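Local coordinates for protein putative peptidyl-arginine deiminase (PDB 1XKN) that is a putative peptidyl-arginine deiminase, probably a hydrolase that deiminates agmatine or arginine residues, at residues A[100-105]-A[113-118]. Numbering follows the deposited sequence.
With NA (sodium ion), chain B.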
# COMPACT_ATOMS: atom_id res chain seq x y z
N PRO A 100 2.04 -9.87 -1.62
CA PRO A 100 1.53 -10.77 -0.58
C PRO A 100 0.70 -10.14 0.53
O PRO A 100 1.21 -9.40 1.37
CB PRO A 100 2.80 -11.44 -0.06
CG PRO A 100 3.79 -10.34 -0.14
CD PRO A 100 3.50 -9.71 -1.50
N ASN A 101 -0.59 -10.47 0.54
CA ASN A 101 -1.52 -9.99 1.54
C ASN A 101 -1.51 -10.99 2.70
O ASN A 101 -2.32 -11.91 2.75
CB ASN A 101 -2.93 -9.90 0.92
CG ASN A 101 -3.97 -9.31 1.87
OD1 ASN A 101 -5.16 -9.31 1.56
ND2 ASN A 101 -3.53 -8.80 3.01
N TYR A 102 -0.55 -10.81 3.60
CA TYR A 102 -0.40 -11.68 4.76
C TYR A 102 -1.56 -11.52 5.73
O TYR A 102 -2.00 -10.40 6.00
CB TYR A 102 0.88 -11.32 5.51
CG TYR A 102 2.15 -11.59 4.76
CD1 TYR A 102 2.72 -12.87 4.77
CD2 TYR A 102 2.81 -10.57 4.08
CE1 TYR A 102 3.92 -13.11 4.12
CE2 TYR A 102 4.01 -10.81 3.42
CZ TYR A 102 4.56 -12.08 3.45
OH TYR A 102 5.76 -12.31 2.84
N VAL A 103 -2.04 -12.64 6.26
CA VAL A 103 -3.11 -12.65 7.24
C VAL A 103 -2.80 -13.77 8.22
O VAL A 103 -2.04 -14.69 7.89
CB VAL A 103 -4.50 -12.93 6.62
CG1 VAL A 103 -4.94 -11.76 5.74
CG2 VAL A 103 -4.48 -14.23 5.83
N ILE A 104 -3.36 -13.70 9.42
CA ILE A 104 -3.15 -14.73 10.42
C ILE A 104 -4.38 -15.62 10.39
O ILE A 104 -5.51 -15.14 10.52
CB ILE A 104 -3.01 -14.14 11.85
CG1 ILE A 104 -1.89 -13.10 11.88
CG2 ILE A 104 -2.73 -15.26 12.85
CD1 ILE A 104 -0.56 -13.59 11.36
N ARG A 105 -4.16 -16.92 10.20
CA ARG A 105 -5.26 -17.88 10.14
C ARG A 105 -5.44 -18.59 11.47
O ARG A 105 -4.47 -19.04 12.08
CB ARG A 105 -4.99 -18.92 9.04
CG ARG A 105 -6.04 -20.03 8.98
CD ARG A 105 -5.80 -20.97 7.80
NE ARG A 105 -4.53 -21.69 7.89
CZ ARG A 105 -4.10 -22.54 6.97
NH1 ARG A 105 -4.84 -22.79 5.89
NH2 ARG A 105 -2.93 -23.15 7.11
N LYS A 113 0.70 -18.03 9.99
CA LYS A 113 0.71 -16.96 9.01
C LYS A 113 0.55 -17.56 7.62
O LYS A 113 1.23 -18.53 7.27
CB LYS A 113 2.02 -16.16 9.11
CG LYS A 113 2.04 -14.93 8.20
CD LYS A 113 3.11 -13.92 8.61
CE LYS A 113 4.52 -14.47 8.45
NZ LYS A 113 5.55 -13.47 8.87
N VAL A 114 -0.36 -17.00 6.84
CA VAL A 114 -0.60 -17.48 5.49
C VAL A 114 -0.71 -16.28 4.57
O VAL A 114 -0.81 -15.14 5.04
CB VAL A 114 -1.90 -18.31 5.40
CG1 VAL A 114 -1.87 -19.46 6.40
CG2 VAL A 114 -3.11 -17.43 5.65
N ILE A 115 -0.67 -16.53 3.27
CA ILE A 115 -0.80 -15.45 2.31
C ILE A 115 -2.16 -15.58 1.65
O ILE A 115 -2.51 -16.63 1.13
CB ILE A 115 0.32 -15.51 1.25
CG1 ILE A 115 1.65 -15.10 1.90
CG2 ILE A 115 -0.02 -14.60 0.06
CD1 ILE A 115 2.85 -15.18 0.99
N MSE A 116 -2.94 -14.50 1.72
CA MSE A 116 -4.27 -14.47 1.15
C MSE A 116 -4.12 -13.92 -0.26
O MSE A 116 -3.93 -12.72 -0.47
CB MSE A 116 -5.19 -13.57 2.00
CG MSE A 116 -6.66 -13.57 1.59
SE MSE A 116 -7.42 -15.35 1.53
CE MSE A 116 -7.24 -15.76 3.42
N ASN A 117 -4.19 -14.84 -1.22
CA ASN A 117 -4.02 -14.53 -2.63
C ASN A 117 -5.29 -14.06 -3.34
O ASN A 117 -6.20 -14.85 -3.59
CB ASN A 117 -3.46 -15.76 -3.32
CG ASN A 117 -3.23 -15.55 -4.79
OD1 ASN A 117 -2.56 -14.59 -5.18
ND2 ASN A 117 -3.76 -16.44 -5.61
N TRP A 118 -5.35 -12.77 -3.65
CA TRP A 118 -6.50 -12.21 -4.38
C TRP A 118 -6.08 -12.16 -5.83
O TRP A 118 -4.91 -12.34 -6.13
CB TRP A 118 -6.83 -10.79 -3.92
CG TRP A 118 -7.18 -10.68 -2.47
CD1 TRP A 118 -6.32 -10.55 -1.43
CD2 TRP A 118 -8.49 -10.78 -1.91
NE1 TRP A 118 -7.01 -10.56 -0.24
CE2 TRP A 118 -8.35 -10.70 -0.51
CE3 TRP A 118 -9.78 -10.93 -2.45
CZ2 TRP A 118 -9.44 -10.77 0.37
CZ3 TRP A 118 -10.87 -10.99 -1.58
CH2 TRP A 118 -10.69 -10.92 -0.18
NA NA B . -2.86 -13.11 -7.33
O HOH W 1 -1.64 -11.88 -1.63
O HOH W 2 -3.64 -15.49 -8.36
O HOH W 3 -2.00 -10.77 -6.51
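Val103 and Val114 face each other across an antiparallel beta hairpin, the paired strands 101-107 and 110-119. Two backbone bonds join them, Val103 N to Val114 O and Val114 N to Val103 O, both 3.0 Å. Their CG2 methyls meet tightly at 3.5 Å. In both valines CG1 lies anti to the carbonyl carbon (chi1 -68° in Val103, -56° in Val114), which leaves the CG2 methyls turned toward each other over this face of the sheet. Val103 CG2 also fits against CB and CE of Met116, a selenomethionine whose bent chain brings its end methyl back. Farther out, Val114 CG1 is a bump under one face of the Arg105 guanidinium, which pairs with Asp112.

The other face of the sheet carries Tyr102, Ile104, Lys113 and Ile115. Ile115 CG1 is 3.7 Å from Tyr102 CE1. Ile115 CD1 fills the notch between that ring and Pro100 CB. Helix 131-144 packs over Tyr102 and Ile115 through Val140.

At the next pair Met116 N bonds directly to Asn101 O, while a water links Asn101 N to Met116 O. Asn117 OD1 and Trp118 O bind sodium. Trp118 NE1 donates a bent hydrogen bond of 2.9 Å to Asn101 OD1, on a lone pair in the carbonyl plane, the amide and indole planes only 26° apart.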